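Kinesin-like protein Nod (Drosophila melanogaster, PDB 3DC4) is a nonmotile kinesin whose motor domain, the part in this structure, binds ADP and hydrolyses ATP, and which tracks microtubule ends to drive meiotic chromosome movement. Local coordinates at residues A[84-89]-A[94-99]; A[133-138]-A[224-229]; A[234-239]-A[297-302]; A[276-279]-A[284-287]. One frame throughout, in Å; residues are numbered along the deposited sequence.

Interaction 1 of 4, residues A[84-89]-A[94-99]; sequences LPLVDK and FQCTAL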
loop_
_atom_site.group_PDB
_atom_site.type_symbol
_atom_site.label_atom_id
_atom_site.label_comp_id
_atom_site.label_asym_id
_atom_site.label_seq_id
_atom_site.Cartn_x
_atom_site.Cartn_y
_atom_site.Cartn_z
ATOM N N LEU A 84 11.060 -0.112 4.759
ATOM C CA LEU A 84 12.087 0.745 5.339
ATOM C C LEU A 84 12.825 1.583 4.290
ATOM O O LEU A 84 13.021 2.786 4.481
ATOM C CB LEU A 84 13.090 -0.091 6.145
ATOM C CG LEU A 84 14.200 0.731 6.806
ATOM C CD1 LEU A 84 13.596 1.715 7.802
ATOM C CD2 LEU A 84 15.185 -0.199 7.499
ATOM N N PRO A 85 13.234 0.970 3.165
ATOM C CA PRO A 85 13.944 1.727 2.127
ATOM C C PRO A 85 13.164 2.947 1.631
ATOM O O PRO A 85 13.754 3.949 1.234
ATOM C CB PRO A 85 14.152 0.694 1.022
ATOM C CG PRO A 85 14.318 -0.579 1.810
ATOM C CD PRO A 85 13.188 -0.461 2.821
ATOM N N LEU A 86 11.838 2.861 1.660
ATOM C CA LEU A 86 10.998 3.965 1.206
ATOM C C LEU A 86 10.996 5.137 2.179
ATOM O O LEU A 86 10.725 6.271 1.790
ATOM C CB LEU A 86 9.560 3.492 1.001
ATOM C CG LEU A 86 9.327 2.420 -0.063
ATOM C CD1 LEU A 86 7.849 2.063 -0.093
ATOM C CD2 LEU A 86 9.792 2.924 -1.430
ATOM N N VAL A 87 11.304 4.870 3.443
ATOM C CA VAL A 87 11.298 5.932 4.437
ATOM C C VAL A 87 12.238 7.066 4.056
ATOM O O VAL A 87 11.868 8.234 4.145
ATOM C CB VAL A 87 11.649 5.392 5.834
ATOM C CG1 VAL A 87 11.719 6.537 6.841
ATOM C CG2 VAL A 87 10.588 4.396 6.272
ATOM N N ASP A 88 13.453 6.739 3.629
ATOM C CA ASP A 88 14.376 7.795 3.233
ATOM C C ASP A 88 13.837 8.579 2.044
ATOM O O ASP A 88 13.964 9.803 1.992
ATOM C CB ASP A 88 15.753 7.230 2.885
ATOM C CG ASP A 88 16.626 7.054 4.105
ATOM O OD1 ASP A 88 16.432 7.811 5.085
ATOM O OD2 ASP A 88 17.509 6.170 4.082
ATOM N N LYS A 89 13.223 7.877 1.099
ATOM C CA LYS A 89 12.677 8.531 -0.079
ATOM C C LYS A 89 11.590 9.522 0.342
ATOM O O LYS A 89 11.559 10.661 -0.129
ATOM C CB LYS A 89 12.107 7.488 -1.051
ATOM C CG LYS A 89 13.084 6.361 -1.426
ATOM C CD LYS A 89 14.398 6.885 -2.010
ATOM C CE LYS A 89 15.336 5.743 -2.388
ATOM N NZ LYS A 89 16.624 6.247 -2.947
ATOM N N PHE A 94 9.992 12.403 -1.948
ATOM C CA PHE A 94 9.321 11.611 -2.975
ATOM C C PHE A 94 8.024 10.995 -2.447
ATOM O O PHE A 94 7.940 10.618 -1.279
ATOM C CB PHE A 94 10.255 10.507 -3.500
ATOM C CG PHE A 94 11.534 11.027 -4.107
ATOM C CD1 PHE A 94 12.652 11.261 -3.313
ATOM C CD2 PHE A 94 11.613 11.295 -5.470
ATOM C CE1 PHE A 94 13.834 11.754 -3.868
ATOM C CE2 PHE A 94 12.789 11.788 -6.037
ATOM C CZ PHE A 94 13.902 12.019 -5.232
ATOM N N GLN A 95 7.011 10.925 -3.307
ATOM C CA GLN A 95 5.728 10.340 -2.940
ATOM C C GLN A 95 5.930 8.826 -2.952
ATOM O O GLN A 95 6.617 8.300 -3.827
ATOM C CB GLN A 95 4.645 10.738 -3.947
ATOM C CG GLN A 95 4.565 12.235 -4.249
ATOM C CD GLN A 95 4.473 13.094 -3.010
ATOM O OE1 GLN A 95 3.791 12.741 -2.041
ATOM N NE2 GLN A 95 5.157 14.240 -3.035
ATOM N N CYS A 96 5.342 8.139 -1.977
ATOM C CA CYS A 96 5.484 6.689 -1.852
ATOM C C CYS A 96 4.147 6.001 -1.612
ATOM O O CYS A 96 3.319 6.496 -0.846
ATOM C CB CYS A 96 6.412 6.343 -0.682
ATOM S SG CYS A 96 8.099 6.985 -0.802
ATOM N N THR A 97 3.957 4.846 -2.242
ATOM C CA THR A 97 2.726 4.084 -2.079
ATOM C C THR A 97 3.039 2.599 -1.889
ATOM O O THR A 97 3.793 2.014 -2.658
ATOM C CB THR A 97 1.808 4.250 -3.303
ATOM O OG1 THR A 97 1.477 5.639 -3.459
ATOM C CG2 THR A 97 0.530 3.443 -3.133
ATOM N N ALA A 98 2.486 2.008 -0.836
ATOM C CA ALA A 98 2.669 0.587 -0.566
ATOM C C ALA A 98 1.239 0.068 -0.570
ATOM O O ALA A 98 0.408 0.486 0.240
ATOM C CB ALA A 98 3.338 0.363 0.801
ATOM N N LEU A 99 0.954 -0.836 -1.498
ATOM C CA LEU A 99 -0.390 -1.367 -1.641
ATOM C C LEU A 99 -0.501 -2.875 -1.528
ATOM O O LEU A 99 0.183 -3.620 -2.234
ATOM C CB LEU A 99 -0.972 -0.887 -2.978
ATOM C CG LEU A 99 -2.371 -1.317 -3.413
ATOM C CD1 LEU A 99 -2.899 -0.309 -4.422
ATOM C CD2 LEU A 99 -2.334 -2.721 -4.013
#
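K89 and F94 carry the one hydrogen bond between 84-89 and 94-99. F94 N gives its proton to K89 O at 3.0 Å, with an N-H...O angle of 158°. The bond ties the chain back to helix 84-92 just after that helix ends.

The same oxygen also meets the F94 side chain. K89 O lies at the ring edge, near the ring plane, 3.4 Å from F94 CD1. K89 takes part through its backbone oxygen and CB. Its side chain bends at chi2 (-56°), and the amine end leads away from 94-99.

The apolar contact centres on the C96 sulfur. C96 SG lies 4.0 Å from K89 CB and 4.2 Å from L86 CB. It also packs 3.8 Å from L86 O. With chi1 at -60°, SG stands opposite the carbonyl carbon of C96 and faces the helix. L86 and C96 both touch M237 of the neighbouring strand, so the helix and two strands share this patch.

Backbone bonds from C96 to R236 and N238 fix the edge of 94-99 in the sheet. Q95 NE2 adds a bond to H234 O. The unit is a helix followed by a central parallel strand. That strand, 96-101, runs directly into the P-loop at G102-S109, which holds ADP in this kinesin motor domain.

Interaction 2 of 4, residues A[133-138]-A[224-229]; sequences GDIFER and VTIHVK
I135 of helix 127-141 meets I226 and V228 of strand 220-229. This is helix-on-sheet packing in the alpha/beta core of the kinesin motor domain. All three residues are buried, and the contact is purely apolar.

I135 CB points at the strand and branches there. CG2 goes one way and comes loosely up to V228 CG2, at 4.5 Å. CG1 goes the other way. It lies beside the backbone N, with chi1 at -71°, and carries the tip onward. The chain is extended at chi2 (171°), so CD1 reaches well out from the helix. CD1 arrives at I226, and the two isoleucines approach tip to tip.

I226 and V228 are two apart on the strand, so both face the helix. H227 between them faces the other side of the sheet, where its ring nitrogens bond S155 OG and H234 NE2. I226 also touches V152, and so does F136. Strand 151-160 thus joins the same apolar layer. Farther along the helix, R138 forms a salt bridge with D88 of helix 84-92.

The closest approach is I135 CD1 to I226 CG2, at 3.6 Å. I226 CD1 lies a little farther from the same methyl, at 4.1 Å.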
loop_
_atom_site.group_PDB
_atom_site.type_symbol
_atom_site.label_atom_id
_atom_site.label_comp_id
_atom_site.label_asym_id
_atom_site.label_seq_id
_atom_site.Cartn_x
_atom_site.Cartn_y
_atom_site.Cartn_z
ATOM N N GLY A 133 7.151 4.974 13.100
ATOM C CA GLY A 133 8.222 4.967 14.080
ATOM C C GLY A 133 9.539 5.444 13.491
ATOM O O GLY A 133 10.197 6.298 14.077
ATOM N N ASP A 134 9.922 4.905 12.335
ATOM C CA ASP A 134 11.175 5.302 11.693
ATOM C C ASP A 134 11.127 6.725 11.138
ATOM O O ASP A 134 12.157 7.392 11.032
ATOM C CB ASP A 134 11.546 4.312 10.578
ATOM C CG ASP A 134 12.068 2.985 11.124
ATOM O OD1 ASP A 134 12.982 3.014 11.979
ATOM O OD2 ASP A 134 11.575 1.915 10.700
ATOM N N ILE A 135 9.934 7.184 10.777
ATOM C CA ILE A 135 9.765 8.535 10.263
ATOM C C ILE A 135 10.046 9.523 11.394
ATOM O O ILE A 135 10.808 10.475 11.218
ATOM C CB ILE A 135 8.336 8.746 9.733
ATOM C CG1 ILE A 135 8.152 7.955 8.433
ATOM C CG2 ILE A 135 8.065 10.233 9.495
ATOM C CD1 ILE A 135 6.724 7.915 7.944
ATOM N N PHE A 136 9.446 9.289 12.557
ATOM C CA PHE A 136 9.657 10.171 13.700
ATOM C C PHE A 136 11.132 10.198 14.080
ATOM O O PHE A 136 11.716 11.263 14.287
ATOM C CB PHE A 136 8.847 9.708 14.921
ATOM C CG PHE A 136 7.368 10.008 14.844
ATOM C CD1 PHE A 136 6.897 11.172 14.242
ATOM C CD2 PHE A 136 6.448 9.149 15.437
ATOM C CE1 PHE A 136 5.534 11.473 14.235
ATOM C CE2 PHE A 136 5.083 9.443 15.436
ATOM C CZ PHE A 136 4.626 10.605 14.835
ATOM N N GLU A 137 11.732 9.016 14.169
ATOM C CA GLU A 137 13.134 8.901 14.545
ATOM C C GLU A 137 14.061 9.723 13.655
ATOM O O GLU A 137 14.913 10.464 14.145
ATOM C CB GLU A 137 13.550 7.431 14.520
ATOM C CG GLU A 137 14.992 7.186 14.894
ATOM C CD GLU A 137 15.282 5.714 15.080
ATOM O OE1 GLU A 137 14.657 5.098 15.971
ATOM O OE2 GLU A 137 16.127 5.173 14.335
ATOM N N ARG A 138 13.890 9.596 12.345
ATOM C CA ARG A 138 14.729 10.331 11.407
ATOM C C ARG A 138 14.427 11.823 11.404
ATOM O O ARG A 138 15.310 12.641 11.156
ATOM C CB ARG A 138 14.566 9.756 10.004
ATOM C CG ARG A 138 14.987 8.305 9.914
ATOM C CD ARG A 138 14.811 7.774 8.513
ATOM N NE ARG A 138 15.216 6.378 8.411
ATOM C CZ ARG A 138 15.160 5.669 7.290
ATOM N NH1 ARG A 138 14.714 6.228 6.174
ATOM N NH2 ARG A 138 15.545 4.403 7.284
ATOM N N VAL A 224 -4.611 4.717 4.227
ATOM C CA VAL A 224 -4.128 5.528 5.334
ATOM C C VAL A 224 -2.834 6.142 4.831
ATOM O O VAL A 224 -1.914 5.439 4.405
ATOM C CB VAL A 224 -3.859 4.685 6.596
ATOM C CG1 VAL A 224 -3.272 5.561 7.685
ATOM C CG2 VAL A 224 -5.152 4.059 7.080
ATOM N N THR A 225 -2.777 7.462 4.857
ATOM C CA THR A 225 -1.606 8.163 4.374
ATOM C C THR A 225 -0.887 8.946 5.448
ATOM O O THR A 225 -1.496 9.723 6.188
ATOM C CB THR A 225 -1.983 9.129 3.239
ATOM O OG1 THR A 225 -2.474 8.376 2.128
ATOM C CG2 THR A 225 -0.780 9.953 2.802
ATOM N N ILE A 226 0.417 8.708 5.530
ATOM C CA ILE A 226 1.269 9.422 6.459
ATOM C C ILE A 226 1.812 10.581 5.634
ATOM O O ILE A 226 2.494 10.370 4.628
ATOM C CB ILE A 226 2.430 8.539 6.948
ATOM C CG1 ILE A 226 1.883 7.432 7.851
ATOM C CG2 ILE A 226 3.462 9.384 7.685
ATOM C CD1 ILE A 226 2.956 6.494 8.406
ATOM N N HIS A 227 1.475 11.799 6.049
ATOM C CA HIS A 227 1.906 13.007 5.356
ATOM C C HIS A 227 3.078 13.661 6.068
ATOM O O HIS A 227 3.061 13.842 7.287
ATOM C CB HIS A 227 0.763 14.025 5.291
ATOM C CG HIS A 227 -0.461 13.536 4.579
ATOM N ND1 HIS A 227 -0.747 13.875 3.273
ATOM C CD2 HIS A 227 -1.483 12.751 4.997
ATOM C CE1 HIS A 227 -1.893 13.320 2.917
ATOM N NE2 HIS A 227 -2.361 12.633 3.945
ATOM N N VAL A 228 4.095 14.009 5.290
ATOM C CA VAL A 228 5.290 14.678 5.784
ATOM C C VAL A 228 5.229 16.055 5.134
ATOM O O VAL A 228 5.386 16.186 3.917
ATOM C CB VAL A 228 6.559 13.922 5.333
ATOM C CG1 VAL A 228 7.807 14.698 5.719
ATOM C CG2 VAL A 228 6.587 12.540 5.986
ATOM N N LYS A 229 4.979 17.076 5.951
ATOM C CA LYS A 229 4.840 18.442 5.461
ATOM C C LYS A 229 5.840 19.454 6.003
ATOM O O LYS A 229 6.144 19.470 7.193
ATOM C CB LYS A 229 3.426 18.956 5.767
ATOM C CG LYS A 229 2.300 18.273 5.004
ATOM C CD LYS A 229 0.982 19.006 5.242
ATOM C CE LYS A 229 -0.119 18.523 4.306
ATOM N NZ LYS A 229 -1.386 19.260 4.557
#

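Interaction 3 of 4, residues A[234-239]-A[297-302]; sequences HSRMNI and QASLTA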
loop_
_atom_site.group_PDB
_atom_site.type_symbol
_atom_site.label_atom_id
_atom_site.label_comp_id
_atom_site.label_asym_id
_atom_site.label_seq_id
_atom_site.Cartn_x
_atom_site.Cartn_y
_atom_site.Cartn_z
ATOM N N HIS A 234 5.841 18.538 0.565
ATOM C CA HIS A 234 4.760 17.677 1.022
ATOM C C HIS A 234 4.947 16.318 0.361
ATOM O O HIS A 234 4.798 16.181 -0.859
ATOM C CB HIS A 234 3.402 18.264 0.627
ATOM C CG HIS A 234 2.231 17.403 0.991
ATOM N ND1 HIS A 234 0.945 17.703 0.600
ATOM C CD2 HIS A 234 2.147 16.260 1.715
ATOM C CE1 HIS A 234 0.118 16.783 1.064
ATOM N NE2 HIS A 234 0.822 15.896 1.745
ATOM N N SER A 235 5.302 15.322 1.163
ATOM C CA SER A 235 5.486 13.978 0.641
ATOM C C SER A 235 4.500 13.078 1.359
ATOM O O SER A 235 4.131 13.325 2.509
ATOM C CB SER A 235 6.925 13.495 0.848
ATOM O OG SER A 235 7.342 13.638 2.194
ATOM N N ARG A 236 4.060 12.041 0.665
ATOM C CA ARG A 236 3.077 11.139 1.225
ATOM C C ARG A 236 3.526 9.695 1.222
ATOM O O ARG A 236 4.230 9.255 0.315
ATOM C CB ARG A 236 1.778 11.217 0.413
ATOM C CG ARG A 236 1.234 12.620 0.127
ATOM C CD ARG A 236 0.134 12.544 -0.944
ATOM N NE ARG A 236 -0.481 13.832 -1.266
ATOM C CZ ARG A 236 0.115 14.803 -1.953
ATOM N NH1 ARG A 236 -0.535 15.937 -2.196
ATOM N NH2 ARG A 236 1.359 14.646 -2.396
ATOM N N MET A 237 3.131 8.968 2.258
ATOM C CA MET A 237 3.397 7.544 2.313
ATOM C C MET A 237 2.000 6.959 2.387
ATOM O O MET A 237 1.374 6.954 3.443
ATOM C CB MET A 237 4.192 7.107 3.548
ATOM C CG MET A 237 4.172 5.582 3.694
ATOM S SD MET A 237 5.627 4.834 4.418
ATOM C CE MET A 237 6.856 5.032 3.092
ATOM N N ASN A 238 1.514 6.495 1.243
ATOM C CA ASN A 238 0.189 5.916 1.148
ATOM C C ASN A 238 0.230 4.429 1.455
ATOM O O ASN A 238 0.878 3.658 0.747
ATOM C CB ASN A 238 -0.362 6.088 -0.265
ATOM C CG ASN A 238 -0.379 7.539 -0.712
ATOM O OD1 ASN A 238 -1.049 8.378 -0.105
ATOM N ND2 ASN A 238 0.368 7.843 -1.765
ATOM N N ILE A 239 -0.472 4.034 2.508
ATOM C CA ILE A 239 -0.559 2.640 2.893
ATOM C C ILE A 239 -1.946 2.216 2.448
ATOM O O ILE A 239 -2.959 2.610 3.045
ATOM C CB ILE A 239 -0.405 2.462 4.417
ATOM C CG1 ILE A 239 0.967 2.988 4.851
ATOM C CG2 ILE A 239 -0.535 0.991 4.793
ATOM C CD1 ILE A 239 2.138 2.331 4.132
ATOM N N GLN A 297 -3.597 10.151 -7.358
ATOM C CA GLN A 297 -3.052 10.856 -8.515
ATOM C C GLN A 297 -1.767 11.622 -8.221
ATOM O O GLN A 297 -0.815 11.561 -8.997
ATOM C CB GLN A 297 -4.088 11.825 -9.073
ATOM C CG GLN A 297 -3.712 12.383 -10.427
ATOM C CD GLN A 297 -4.749 13.342 -10.947
ATOM O OE1 GLN A 297 -5.945 13.114 -10.786
ATOM N NE2 GLN A 297 -4.298 14.422 -11.579
ATOM N N ALA A 298 -1.746 12.344 -7.104
ATOM C CA ALA A 298 -0.573 13.123 -6.724
ATOM C C ALA A 298 0.609 12.229 -6.368
ATOM O O ALA A 298 1.753 12.673 -6.397
ATOM C CB ALA A 298 -0.908 14.036 -5.544
ATOM N N SER A 299 0.337 10.974 -6.025
ATOM C CA SER A 299 1.414 10.060 -5.667
ATOM C C SER A 299 1.863 9.195 -6.842
ATOM O O SER A 299 2.929 8.585 -6.796
ATOM C CB SER A 299 0.988 9.181 -4.490
ATOM O OG SER A 299 0.787 9.984 -3.337
ATOM N N LEU A 300 1.047 9.155 -7.892
ATOM C CA LEU A 300 1.357 8.382 -9.087
ATOM C C LEU A 300 1.967 9.305 -10.136
ATOM O O LEU A 300 1.438 9.461 -11.235
ATOM C CB LEU A 300 0.083 7.730 -9.635
ATOM C CG LEU A 300 -0.528 6.653 -8.730
ATOM C CD1 LEU A 300 -1.832 6.146 -9.313
ATOM C CD2 LEU A 300 0.477 5.509 -8.575
ATOM N N THR A 301 3.087 9.916 -9.778
ATOM C CA THR A 301 3.775 10.848 -10.656
ATOM C C THR A 301 5.245 10.491 -10.822
ATOM O O THR A 301 5.744 9.541 -10.214
ATOM C CB THR A 301 3.669 12.273 -10.103
ATOM O OG1 THR A 301 4.055 12.276 -8.723
ATOM C CG2 THR A 301 2.241 12.780 -10.225
ATOM N N ALA A 302 5.938 11.260 -11.654
ATOM C CA ALA A 302 7.352 11.026 -11.908
ATOM C C ALA A 302 8.167 10.984 -10.626
ATOM O O ALA A 302 7.903 11.727 -9.681
ATOM C CB ALA A 302 7.904 12.106 -12.836
#
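R236 and S299 are the closest backbone points, 7.2 Å between CA atoms, where the extended strand 234-239 passes a turn with helical backbone angles at 297-299. In that turn L300 N bonds Q297 O at 3.2 Å.

The polar link is made by N238. Its ND2 donates to S299 OG at 2.7 Å, with an N-H...O angle of 151°. The hydroxyl lies almost in the amide plane, 4° out of it. Other bonds fix the rotation of the amide. OD1 pairs with T225 OG1 on the next strand, and ND2 also bonds T97 OG1 on the strand at the other side. The buried amide thus joins three strands and the loop. S299 chi1 is -65°, which sets OG beside its own backbone N and facing the strand.

R236 lies two residues away on the same face. Its chain is extended from CG to NE, and CD passes S299 OG at 3.6 Å. The guanidinium is held between two neighbours. A298 CB sits over the centre of one face, 3.7 Å above the plane. H234 CE1 lies against the opposite face, nearer the rim. R236 also packs on T225 and H227.

M237 turns to the other side of the sheet, toward C96 and A131. The loop therefore covers one face of the central sheet while helix 127-141 lies against the other. This is the layered alpha/beta/alpha arrangement of P-loop NTPases. Strand 234-241 leads into the sequence DLAGSE, the switch II motif of kinesins.

Interaction 4 of 4, residues A[276-279]-A[284-287]; sequences MSMA and VIPY
S277 overlaps the edge of the P286 ring. Its OG lies 3.3 Å from P286 CD, and its CB lies 3.7 Å from the same carbon. The hydroxyl does not depend on the proline for a polar partner. With chi1 at -63°, OG is hydrogen-bonded to K273 O, one turn back in helix 267-279.

M278 makes the apolar part. Its CG packs 3.8 Å from I285 CD1, and the two side chains cross obliquely. I285 leans toward the helix at its tip, and it also touches V274. Its other branch, CG2, sits over the centre of the Y287 ring, 3.4 Å above the plane. Farther along M278, SD comes only loosely near Y287 OH, at 4.4 Å. That hydroxyl is bonded to L300 O.

The chain turns sharply here. P286 is the centre of an inverse gamma turn, closed by Y287 N to I285 O at 2.7 Å. Y287 O then accepts bonds from the hydroxyls of T293 and T294 in the next helix.

The loop that links helix 267-279 to helix 291-295 thus turns through an inverse gamma turn and packs back on the first helix. In kinesins this region belongs to the microtubule-binding face.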
loop_
_atom_site.group_PDB
_atom_site.type_symbol
_atom_site.label_atom_id
_atom_site.label_comp_id
_atom_site.label_asym_id
_atom_site.label_seq_id
_atom_site.Cartn_x
_atom_site.Cartn_y
_atom_site.Cartn_z
ATOM N N MET A 276 1.769 2.263 -17.260
ATOM C CA MET A 276 2.121 2.109 -18.664
ATOM C C MET A 276 2.020 3.426 -19.428
ATOM O O MET A 276 2.932 3.797 -20.165
ATOM C CB MET A 276 1.212 1.069 -19.314
ATOM C CG MET A 276 1.408 -0.335 -18.783
ATOM S SD MET A 276 0.338 -1.515 -19.626
ATOM C CE MET A 276 1.072 -1.504 -21.273
ATOM N N SER A 277 0.902 4.120 -19.247
ATOM C CA SER A 277 0.663 5.397 -19.905
ATOM C C SER A 277 1.793 6.383 -19.647
ATOM O O SER A 277 2.160 7.160 -20.525
ATOM C CB SER A 277 -0.657 5.997 -19.424
ATOM O OG SER A 277 -1.749 5.167 -19.781
ATOM N N MET A 278 2.341 6.345 -18.438
ATOM C CA MET A 278 3.430 7.239 -18.070
ATOM C C MET A 278 4.709 6.853 -18.797
ATOM O O MET A 278 5.422 7.711 -19.319
ATOM C CB MET A 278 3.662 7.188 -16.559
ATOM C CG MET A 278 2.542 7.799 -15.739
ATOM S SD MET A 278 2.727 7.487 -13.974
ATOM C CE MET A 278 4.051 8.642 -13.553
ATOM N N ALA A 279 4.995 5.555 -18.830
ATOM C CA ALA A 279 6.191 5.052 -19.492
ATOM C C ALA A 279 6.204 5.418 -20.972
ATOM O O ALA A 279 7.165 6.004 -21.466
ATOM C CB ALA A 279 6.275 3.544 -19.329
ATOM N N VAL A 284 -1.635 11.754 -21.815
ATOM C CA VAL A 284 -2.861 11.756 -21.027
ATOM C C VAL A 284 -2.909 10.500 -20.159
ATOM O O VAL A 284 -2.982 9.382 -20.673
ATOM C CB VAL A 284 -4.118 11.790 -21.924
ATOM C CG1 VAL A 284 -5.361 11.974 -21.066
ATOM C CG2 VAL A 284 -4.003 12.914 -22.942
ATOM N N ILE A 285 -2.866 10.690 -18.844
ATOM C CA ILE A 285 -2.889 9.578 -17.900
ATOM C C ILE A 285 -4.309 9.270 -17.437
ATOM O O ILE A 285 -5.029 10.156 -16.975
ATOM C CB ILE A 285 -2.014 9.892 -16.674
ATOM C CG1 ILE A 285 -0.625 10.333 -17.139
ATOM C CG2 ILE A 285 -1.902 8.663 -15.780
ATOM C CD1 ILE A 285 0.275 10.808 -16.025
ATOM N N PRO A 286 -4.727 7.996 -17.546
ATOM C CA PRO A 286 -6.067 7.557 -17.146
ATOM C C PRO A 286 -6.304 7.532 -15.638
ATOM O O PRO A 286 -6.747 6.524 -15.088
ATOM C CB PRO A 286 -6.171 6.173 -17.776
ATOM C CG PRO A 286 -4.771 5.667 -17.661
ATOM C CD PRO A 286 -3.945 6.866 -18.083
ATOM N N TYR A 287 -6.015 8.645 -14.974
ATOM C CA TYR A 287 -6.210 8.734 -13.532
ATOM C C TYR A 287 -7.674 8.531 -13.149
ATOM O O TYR A 287 -7.975 7.871 -12.153
ATOM C CB TYR A 287 -5.728 10.095 -13.009
ATOM C CG TYR A 287 -4.222 10.272 -13.007
ATOM C CD1 TYR A 287 -3.621 11.326 -13.694
ATOM C CD2 TYR A 287 -3.398 9.391 -12.299
ATOM C CE1 TYR A 287 -2.237 11.497 -13.676
ATOM C CE2 TYR A 287 -2.015 9.552 -12.276
ATOM C CZ TYR A 287 -1.441 10.608 -12.965
ATOM O OH TYR A 287 -0.074 10.776 -12.956
#

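The contacts run in series along the chain, except that interaction 4 is nested inside the loop closed by interaction 3. Interactions 1, 2 and 3 share the central sheet of the motor domain. Centres of 1 and 3 are about 9 Å apart, joined by backbone bonds between strands 96-101 and 234-241. Interactions 1 and 2 lie about 10 Å apart and meet through helices 84-92 and 127-141. Interaction 4 is more remote, about 28 Å from interaction 2 between centres, and touches interaction 3 near L300. Together they form a continuous path from the helices on one face of the sheet, across its strands, to the probable microtubule-facing region.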